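Beta-galactosidase (PDB 5MUJ) is a glycoside hydrolase that probably acts as an arabinofuranosidase on the complex plant pectin rhamnogalacturonan II. Local coordinates at residues Lys216-Ala220 and Pro221-Phe225; Trp253-Tyr256 and Pro257-Val261; Gln277-Asp281 and Val282-Phe286. All blocks are in the same frame, centred on the assembly; numbering follows the deposited sequence.

Contact 1: residues Lys216-Ala220 and Pro221-Phe225; sequences KTLGA and PFVMF
Ala-220 leads straight into Pro-221, and the chain then enters strand 222-231. Just before them, a type I beta turn from Lys-216 to Gly-219 is closed by the backbone bond from Gly-219 N to Lys-216 O, 3.0 Å long. This is the connection between the first two strands, 204-212 and 222-231, of one four-stranded blade of a five-bladed beta-propeller. Asp-213, just past the end of strand 204-212, ties the loop down: its OD2 takes the backbone N of Thr-217, and its backbone pairs with Pro-221.

The contact itself is apolar and local. The extended aliphatic chain of Lys-216 passes the ring of Pro-221, and the two side chains cross obliquely. Its CG lies anti to the carbonyl carbon (chi1 -60°), which brings CE to 4.0 Å from Pro-221 CD. The lysine thus touches the ring with its aliphatic part. Ala-220 CB lies beside the same ring, 3.7 Å from Pro-221 CD. Further in, Leu-218 and Val-223 point towards each other's segments. Leu-246 of strand 238-247 touches both. Val-223 CG1 is anti to the backbone N (chi1 178°), and this methyl meets Leu-218 CD1 at 4.3 Å.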
loop_
_atom_site.group_PDB
_atom_site.type_symbol
_atom_site.label_atom_id
_atom_site.label_comp_id
_atom_site.label_asym_id
_atom_site.label_seq_id
_atom_site.Cartn_x
_atom_site.Cartn_y
_atom_site.Cartn_z
ATOM N N LYS A 216 -19.843 11.420 -0.448
ATOM C CA LYS A 216 -19.987 11.344 1.023
ATOM C C LYS A 216 -20.802 10.118 1.458
ATOM O O LYS A 216 -21.717 10.188 2.319
ATOM C CB LYS A 216 -20.564 12.661 1.561
ATOM C CG LYS A 216 -19.675 13.855 1.254
ATOM C CD LYS A 216 -20.092 15.111 2.001
ATOM C CE LYS A 216 -19.156 16.268 1.682
ATOM N NZ LYS A 216 -19.511 17.502 2.425
ATOM N N THR A 217 -20.433 8.994 0.854
ATOM C CA THR A 217 -21.051 7.673 1.057
ATOM C C THR A 217 -21.146 7.259 2.520
ATOM O O THR A 217 -22.073 6.509 2.861
ATOM C CB THR A 217 -20.237 6.569 0.329
ATOM O OG1 THR A 217 -20.055 6.922 -1.055
ATOM C CG2 THR A 217 -20.907 5.208 0.419
ATOM N N LEU A 218 -20.164 7.693 3.339
ATOM C CA LEU A 218 -20.080 7.401 4.778
ATOM C C LEU A 218 -20.166 8.667 5.673
ATOM O O LEU A 218 -19.785 8.644 6.850
ATOM C CB LEU A 218 -18.789 6.635 5.066
ATOM C CG LEU A 218 -18.630 5.347 4.250
ATOM C CD1 LEU A 218 -17.278 4.695 4.464
ATOM C CD2 LEU A 218 -19.737 4.378 4.609
ATOM N N GLY A 219 -20.706 9.739 5.100
ATOM C CA GLY A 219 -20.973 10.992 5.788
ATOM C C GLY A 219 -19.793 11.934 5.909
ATOM O O GLY A 219 -19.846 12.888 6.682
ATOM N N ALA A 220 -18.735 11.688 5.136
ATOM C CA ALA A 220 -17.548 12.528 5.176
ATOM C C ALA A 220 -16.891 12.522 3.798
ATOM O O ALA A 220 -16.936 11.487 3.094
ATOM C CB ALA A 220 -16.578 12.000 6.186
ATOM N N PRO A 221 -16.262 13.648 3.412
ATOM C CA PRO A 221 -15.572 13.676 2.126
ATOM C C PRO A 221 -14.258 12.893 2.101
ATOM O O PRO A 221 -13.828 12.502 1.000
ATOM C CB PRO A 221 -15.303 15.171 1.914
ATOM C CG PRO A 221 -15.152 15.715 3.281
ATOM C CD PRO A 221 -16.205 14.968 4.064
ATOM N N PHE A 222 -13.624 12.671 3.266
ATOM C CA PHE A 222 -12.315 11.989 3.289
ATOM C C PHE A 222 -12.433 10.650 3.996
ATOM O O PHE A 222 -12.830 10.579 5.158
ATOM C CB PHE A 222 -11.220 12.890 3.893
ATOM C CG PHE A 222 -11.032 14.177 3.130
ATOM C CD1 PHE A 222 -10.601 14.159 1.793
ATOM C CD2 PHE A 222 -11.297 15.396 3.723
ATOM C CE1 PHE A 222 -10.452 15.342 1.084
ATOM C CE2 PHE A 222 -11.139 16.570 3.025
ATOM C CZ PHE A 222 -10.716 16.553 1.712
ATOM N N VAL A 223 -12.103 9.599 3.258
ATOM C CA VAL A 223 -12.235 8.235 3.726
ATOM C C VAL A 223 -10.915 7.526 3.730
ATOM O O VAL A 223 -10.353 7.351 2.674
ATOM C CB VAL A 223 -13.233 7.437 2.837
ATOM C CG1 VAL A 223 -13.337 5.981 3.285
ATOM C CG2 VAL A 223 -14.609 8.107 2.791
HETATM N N MSE A 224 -10.431 7.114 4.867
HETATM C CA MSE A 224 -9.193 6.428 5.014
HETATM C C MSE A 224 -9.371 4.953 5.160
HETATM O O MSE A 224 -10.150 4.529 5.965
HETATM C CB MSE A 224 -8.445 6.991 6.212
HETATM C CG MSE A 224 -7.185 6.222 6.361
HETATM SE SE MSE A 224 -6.251 6.620 8.076
HETATM C CE MSE A 224 -5.993 8.566 7.964
ATOM N N PHE A 225 -8.675 4.156 4.344
ATOM C CA PHE A 225 -8.637 2.748 4.420
ATOM C C PHE A 225 -7.237 2.433 4.969
ATOM O O PHE A 225 -6.250 2.871 4.520
ATOM C CB PHE A 225 -8.897 1.968 3.078
ATOM C CG PHE A 225 -10.335 1.754 2.755
ATOM C CD1 PHE A 225 -11.096 2.781 2.327
ATOM C CD2 PHE A 225 -10.965 0.524 2.957
ATOM C CE1 PHE A 225 -12.398 2.618 2.058
ATOM C CE2 PHE A 225 -12.320 0.374 2.692
ATOM C CZ PHE A 225 -13.021 1.418 2.193
#

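Contact 2: residues Trp253-Tyr256 and Pro257-Val261; sequences WKRY and PGNPV
Tyr-256 and Asn-259 close a type I beta turn with one backbone hydrogen bond. Asn-259 N lies 3.1 Å from Tyr-256 O, with an angle of 161° at the hydrogen. The donor sits well above the carbonyl plane. The same oxygen also accepts a bond from Gln-198 NE2, so two donors grip it.

Packing contacts gather round the tyrosine ring. CG is anti to the backbone N (chi1 174°), which folds the ring back over the turn. The backbone amide N of Gly-258 lies over one face, 3.3 Å above the plane and offset toward the rim. Gly-258 has no side chain to hold the ring off. The apolar partners are Pro-257 CD, 3.6 Å from Tyr-256 CD1, and Val-261 CG1, 3.8 Å from Tyr-256 CD2. The turn follows strand 254-255, the short last strand of a beta-propeller blade, and starts the path to the next blade.

The polar ends of Asn-259 and Arg-255 find their partners beyond the turn. Asn-259 OD1 lies at the edge of the tyrosine ring, in its plane, while ND2 bonds to Ile-244 O and Gln-198 OE1. Arg-255 touches this amide with CB, 4.0 Å from Asn-259 ND2, and the two side chains cross at about a right angle. The guanidinium leads away and forms salt bridges with Asp-194, Asp-196 and Glu-201.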
loop_
_atom_site.group_PDB
_atom_site.type_symbol
_atom_site.label_atom_id
_atom_site.label_comp_id
_atom_site.label_asym_id
_atom_site.label_seq_id
_atom_site.Cartn_x
_atom_site.Cartn_y
_atom_site.Cartn_z
ATOM N N TRP A 253 -9.978 13.035 12.706
ATOM C CA TRP A 253 -10.436 11.727 12.230
ATOM C C TRP A 253 -11.305 11.019 13.264
ATOM O O TRP A 253 -11.050 11.143 14.461
ATOM C CB TRP A 253 -9.220 10.862 11.875
ATOM C CG TRP A 253 -8.496 11.442 10.697
ATOM C CD1 TRP A 253 -7.527 12.406 10.723
ATOM C CD2 TRP A 253 -8.741 11.153 9.306
ATOM N NE1 TRP A 253 -7.161 12.735 9.434
ATOM C CE2 TRP A 253 -7.873 11.965 8.550
ATOM C CE3 TRP A 253 -9.597 10.269 8.629
ATOM C CZ2 TRP A 253 -7.849 11.933 7.138
ATOM C CZ3 TRP A 253 -9.578 10.241 7.228
ATOM C CH2 TRP A 253 -8.699 11.059 6.499
ATOM N N LYS A 254 -12.358 10.349 12.799
ATOM C CA LYS A 254 -13.164 9.427 13.611
ATOM C C LYS A 254 -13.075 8.041 12.973
ATOM O O LYS A 254 -13.066 7.940 11.736
ATOM C CB LYS A 254 -14.645 9.821 13.619
ATOM C CG LYS A 254 -14.991 11.247 13.997
ATOM C CD LYS A 254 -16.447 11.502 13.626
ATOM C CE LYS A 254 -16.985 12.799 14.204
ATOM N NZ LYS A 254 -18.203 13.247 13.469
ATOM N N ARG A 255 -12.978 6.995 13.780
ATOM C CA ARG A 255 -13.096 5.619 13.312
ATOM C C ARG A 255 -14.524 5.334 12.849
ATOM O O ARG A 255 -15.505 5.815 13.456
ATOM C CB ARG A 255 -12.738 4.610 14.396
ATOM C CG ARG A 255 -11.274 4.348 14.616
ATOM C CD ARG A 255 -10.573 5.488 15.283
ATOM N NE ARG A 255 -9.199 5.096 15.578
ATOM C CZ ARG A 255 -8.259 5.878 16.087
ATOM N NH1 ARG A 255 -8.516 7.136 16.396
ATOM N NH2 ARG A 255 -7.050 5.358 16.340
ATOM N N TYR A 256 -14.648 4.480 11.851
ATOM C CA TYR A 256 -15.924 3.945 11.445
ATOM C C TYR A 256 -16.385 3.003 12.553
ATOM O O TYR A 256 -15.611 2.124 13.005
ATOM C CB TYR A 256 -15.821 3.236 10.078
ATOM C CG TYR A 256 -17.090 2.528 9.663
ATOM C CD1 TYR A 256 -18.249 3.246 9.392
ATOM C CD2 TYR A 256 -17.129 1.143 9.526
ATOM C CE1 TYR A 256 -19.419 2.612 9.011
ATOM C CE2 TYR A 256 -18.289 0.485 9.133
ATOM C CZ TYR A 256 -19.430 1.216 8.875
ATOM O OH TYR A 256 -20.603 0.598 8.482
ATOM N N PRO A 257 -17.629 3.209 13.051
ATOM C CA PRO A 257 -18.051 2.396 14.176
ATOM C C PRO A 257 -18.107 0.918 13.875
ATOM O O PRO A 257 -17.967 0.140 14.798
ATOM C CB PRO A 257 -19.461 2.906 14.456
ATOM C CG PRO A 257 -19.393 4.321 14.114
ATOM C CD PRO A 257 -18.602 4.300 12.819
ATOM N N GLY A 258 -18.314 0.546 12.608
ATOM C CA GLY A 258 -18.381 -0.854 12.199
ATOM C C GLY A 258 -17.061 -1.526 11.868
ATOM O O GLY A 258 -17.068 -2.633 11.341
ATOM N N ASN A 259 -15.932 -0.895 12.207
ATOM C CA ASN A 259 -14.612 -1.514 11.985
ATOM C C ASN A 259 -14.377 -2.817 12.778
ATOM O O ASN A 259 -14.976 -3.003 13.889
ATOM C CB ASN A 259 -13.497 -0.566 12.384
ATOM C CG ASN A 259 -13.230 0.496 11.357
ATOM O OD1 ASN A 259 -13.573 0.322 10.195
ATOM N ND2 ASN A 259 -12.650 1.626 11.782
ATOM N N PRO A 260 -13.530 -3.733 12.282
ATOM C CA PRO A 260 -12.896 -3.704 10.927
ATOM C C PRO A 260 -13.891 -4.095 9.833
ATOM O O PRO A 260 -14.831 -4.832 10.092
ATOM C CB PRO A 260 -11.748 -4.728 11.051
ATOM C CG PRO A 260 -12.112 -5.615 12.211
ATOM C CD PRO A 260 -13.046 -4.852 13.125
ATOM N N VAL A 261 -13.703 -3.603 8.606
ATOM C CA VAL A 261 -14.629 -3.901 7.516
ATOM C C VAL A 261 -14.165 -5.070 6.610
ATOM O O VAL A 261 -14.925 -5.518 5.760
ATOM C CB VAL A 261 -14.869 -2.674 6.618
ATOM C CG1 VAL A 261 -15.456 -1.538 7.430
ATOM C CG2 VAL A 261 -13.599 -2.248 5.858
#

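Contact 3: residues Gln277-Asp281 and Val282-Phe286; sequences QKMGD and VYVMF
The extended chain of Lys-278 crosses the ring of Tyr-283 at a slant. Tyr-283 is its partner in a non-hydrogen-bonded antiparallel pair on the adjacent strand. The contact is made by the aliphatic chain of the lysine, with CG 3.7 Å from Tyr-283 CE1 and CD 3.9 Å from the same atom. Lys-278 CG is anti to the backbone N (chi1 -156°), and CD nears the hydroxyl end of the ring. Ile-276 also touches the tyrosine. With an alanine in place of Tyr-283, the aliphatic chain of Lys-278 would probably lose its support and be freer to turn.

The two strands form a tight beta hairpin of a propeller blade, joined by a type II' turn from Met-279 to Val-282 with Gly-280 at its first corner (phi 77°). Gln-277 pairs with Val-284, and Val-284 N reaches Gln-277 O at 2.8 Å in a nearly straight bond. Met-279 N binds Val-282 O, also at 2.8 Å.

Gln-277, Met-279, Val-282 and Val-284 point to the other face of the sheet. There Met-279 CE comes within 4.2 Å of Val-284 CG2. Gln-277 NE2 lies 4.1 Å from Phe-286 CE2, with the amide plane turned 55° from the ring. Its amide is fixed by Tyr-137 OH and Val-337 O. Val-284 CG1 sits over one face of the phenylalanine ring, and Val-41 of helix 31-41 touches the same side chain.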
loop_
_atom_site.group_PDB
_atom_site.type_symbol
_atom_site.label_atom_id
_atom_site.label_comp_id
_atom_site.label_asym_id
_atom_site.label_seq_id
_atom_site.Cartn_x
_atom_site.Cartn_y
_atom_site.Cartn_z
ATOM N N GLN A 277 -10.114 1.102 -6.325
ATOM C CA GLN A 277 -10.509 1.828 -7.524
ATOM C C GLN A 277 -11.989 1.624 -7.799
ATOM O O GLN A 277 -12.572 0.632 -7.375
ATOM C CB GLN A 277 -9.660 1.360 -8.702
ATOM C CG GLN A 277 -8.220 1.796 -8.508
ATOM C CD GLN A 277 -7.368 1.574 -9.713
ATOM O OE1 GLN A 277 -7.707 2.014 -10.822
ATOM N NE2 GLN A 277 -6.234 0.901 -9.504
ATOM N N LYS A 278 -12.603 2.599 -8.448
ATOM C CA LYS A 278 -14.015 2.553 -8.764
ATOM C C LYS A 278 -14.132 2.165 -10.238
ATOM O O LYS A 278 -13.491 2.779 -11.092
ATOM C CB LYS A 278 -14.664 3.899 -8.486
ATOM C CG LYS A 278 -16.164 3.798 -8.235
ATOM C CD LYS A 278 -16.812 5.169 -8.109
ATOM C CE LYS A 278 -18.285 5.130 -8.466
ATOM N NZ LYS A 278 -18.984 6.339 -7.963
HETATM N N MSE A 279 -14.891 1.101 -10.496
HETATM C CA MSE A 279 -15.100 0.575 -11.821
HETATM C C MSE A 279 -16.581 0.491 -12.032
HETATM O O MSE A 279 -17.239 -0.490 -11.644
HETATM C CB MSE A 279 -14.352 -0.742 -11.837
HETATM C CG MSE A 279 -14.380 -1.390 -13.195
HETATM SE SE MSE A 279 -13.843 -3.246 -12.895
HETATM C CE MSE A 279 -11.925 -3.032 -12.520
ATOM N N GLY A 280 -17.116 1.551 -12.631
ATOM C CA GLY A 280 -18.531 1.681 -12.906
ATOM C C GLY A 280 -19.232 2.050 -11.623
ATOM O O GLY A 280 -18.881 3.049 -10.987
ATOM N N ASP A 281 -20.207 1.229 -11.236
ATOM C CA ASP A 281 -20.905 1.389 -9.954
ATOM C C ASP A 281 -20.305 0.552 -8.820
ATOM O O ASP A 281 -20.833 0.574 -7.705
ATOM C CB ASP A 281 -22.421 1.125 -10.107
ATOM C CG ASP A 281 -22.759 -0.292 -10.612
ATOM O OD1 ASP A 281 -21.850 -1.120 -10.852
ATOM O OD2 ASP A 281 -23.965 -0.573 -10.792
ATOM N N VAL A 282 -19.218 -0.175 -9.074
ATOM C CA VAL A 282 -18.594 -1.021 -8.052
ATOM C C VAL A 282 -17.171 -0.566 -7.658
ATOM O O VAL A 282 -16.408 -0.074 -8.483
ATOM C CB VAL A 282 -18.643 -2.525 -8.443
ATOM C CG1 VAL A 282 -17.561 -2.882 -9.450
ATOM C CG2 VAL A 282 -18.563 -3.441 -7.207
ATOM N N TYR A 283 -16.850 -0.710 -6.370
ATOM C CA TYR A 283 -15.500 -0.494 -5.850
ATOM C C TYR A 283 -14.786 -1.820 -5.832
ATOM O O TYR A 283 -15.377 -2.834 -5.426
ATOM C CB TYR A 283 -15.520 0.072 -4.413
ATOM C CG TYR A 283 -16.146 1.435 -4.318
ATOM C CD1 TYR A 283 -15.432 2.587 -4.689
ATOM C CD2 TYR A 283 -17.450 1.592 -3.851
ATOM C CE1 TYR A 283 -16.006 3.839 -4.584
ATOM C CE2 TYR A 283 -18.031 2.837 -3.792
ATOM C CZ TYR A 283 -17.304 3.951 -4.156
ATOM O OH TYR A 283 -17.898 5.183 -4.069
ATOM N N VAL A 284 -13.526 -1.812 -6.285
ATOM C CA VAL A 284 -12.665 -2.963 -6.245
ATOM C C VAL A 284 -11.508 -2.691 -5.301
ATOM O O VAL A 284 -10.804 -1.693 -5.454
ATOM C CB VAL A 284 -12.124 -3.269 -7.659
ATOM C CG1 VAL A 284 -11.178 -4.472 -7.622
ATOM C CG2 VAL A 284 -13.305 -3.513 -8.565
HETATM N N MSE A 285 -11.325 -3.559 -4.309
HETATM C CA MSE A 285 -10.224 -3.450 -3.409
HETATM C C MSE A 285 -9.221 -4.482 -3.806
HETATM O O MSE A 285 -9.463 -5.684 -3.671
HETATM C CB MSE A 285 -10.664 -3.720 -1.959
HETATM C CG MSE A 285 -9.506 -3.596 -0.992
HETATM SE SE MSE A 285 -9.913 -4.466 0.702
HETATM C CE MSE A 285 -11.152 -3.118 1.382
ATOM N N PHE A 286 -8.066 -3.994 -4.248
ATOM C CA PHE A 286 -6.879 -4.824 -4.366
ATOM C C PHE A 286 -6.274 -4.879 -2.972
ATOM O O PHE A 286 -6.153 -3.838 -2.316
ATOM C CB PHE A 286 -5.896 -4.202 -5.379
ATOM C CG PHE A 286 -6.456 -4.111 -6.757
ATOM C CD1 PHE A 286 -6.512 -5.249 -7.547
ATOM C CD2 PHE A 286 -7.012 -2.932 -7.238
ATOM C CE1 PHE A 286 -7.004 -5.172 -8.852
ATOM C CE2 PHE A 286 -7.537 -2.871 -8.514
ATOM C CZ PHE A 286 -7.580 -4.024 -9.295
#

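The contacts come in series along the chain, in the order 1, 2, 3. Contacts 1 and 2 belong to one blade, the sheet of strands 204-212, 222-231, 238-247 and 254-255, and their centres are about 11 Å apart. They touch where Met-224 CB packs on Trp-253 CZ3 at 3.6 Å. Contact 3 lies in the next blade, at the hairpin of strands 270-279 and 282-290. Its centre is about 15 Å from that of contact 1 and about 20 Å from that of contact 2. Phe-225 CE2 meets Met-285 CE at 3.9 Å, so contacts 1 and 3 help join neighbouring blades. Contacts 2 and 3 do not touch; the chain links them through the loop after strand 254-255.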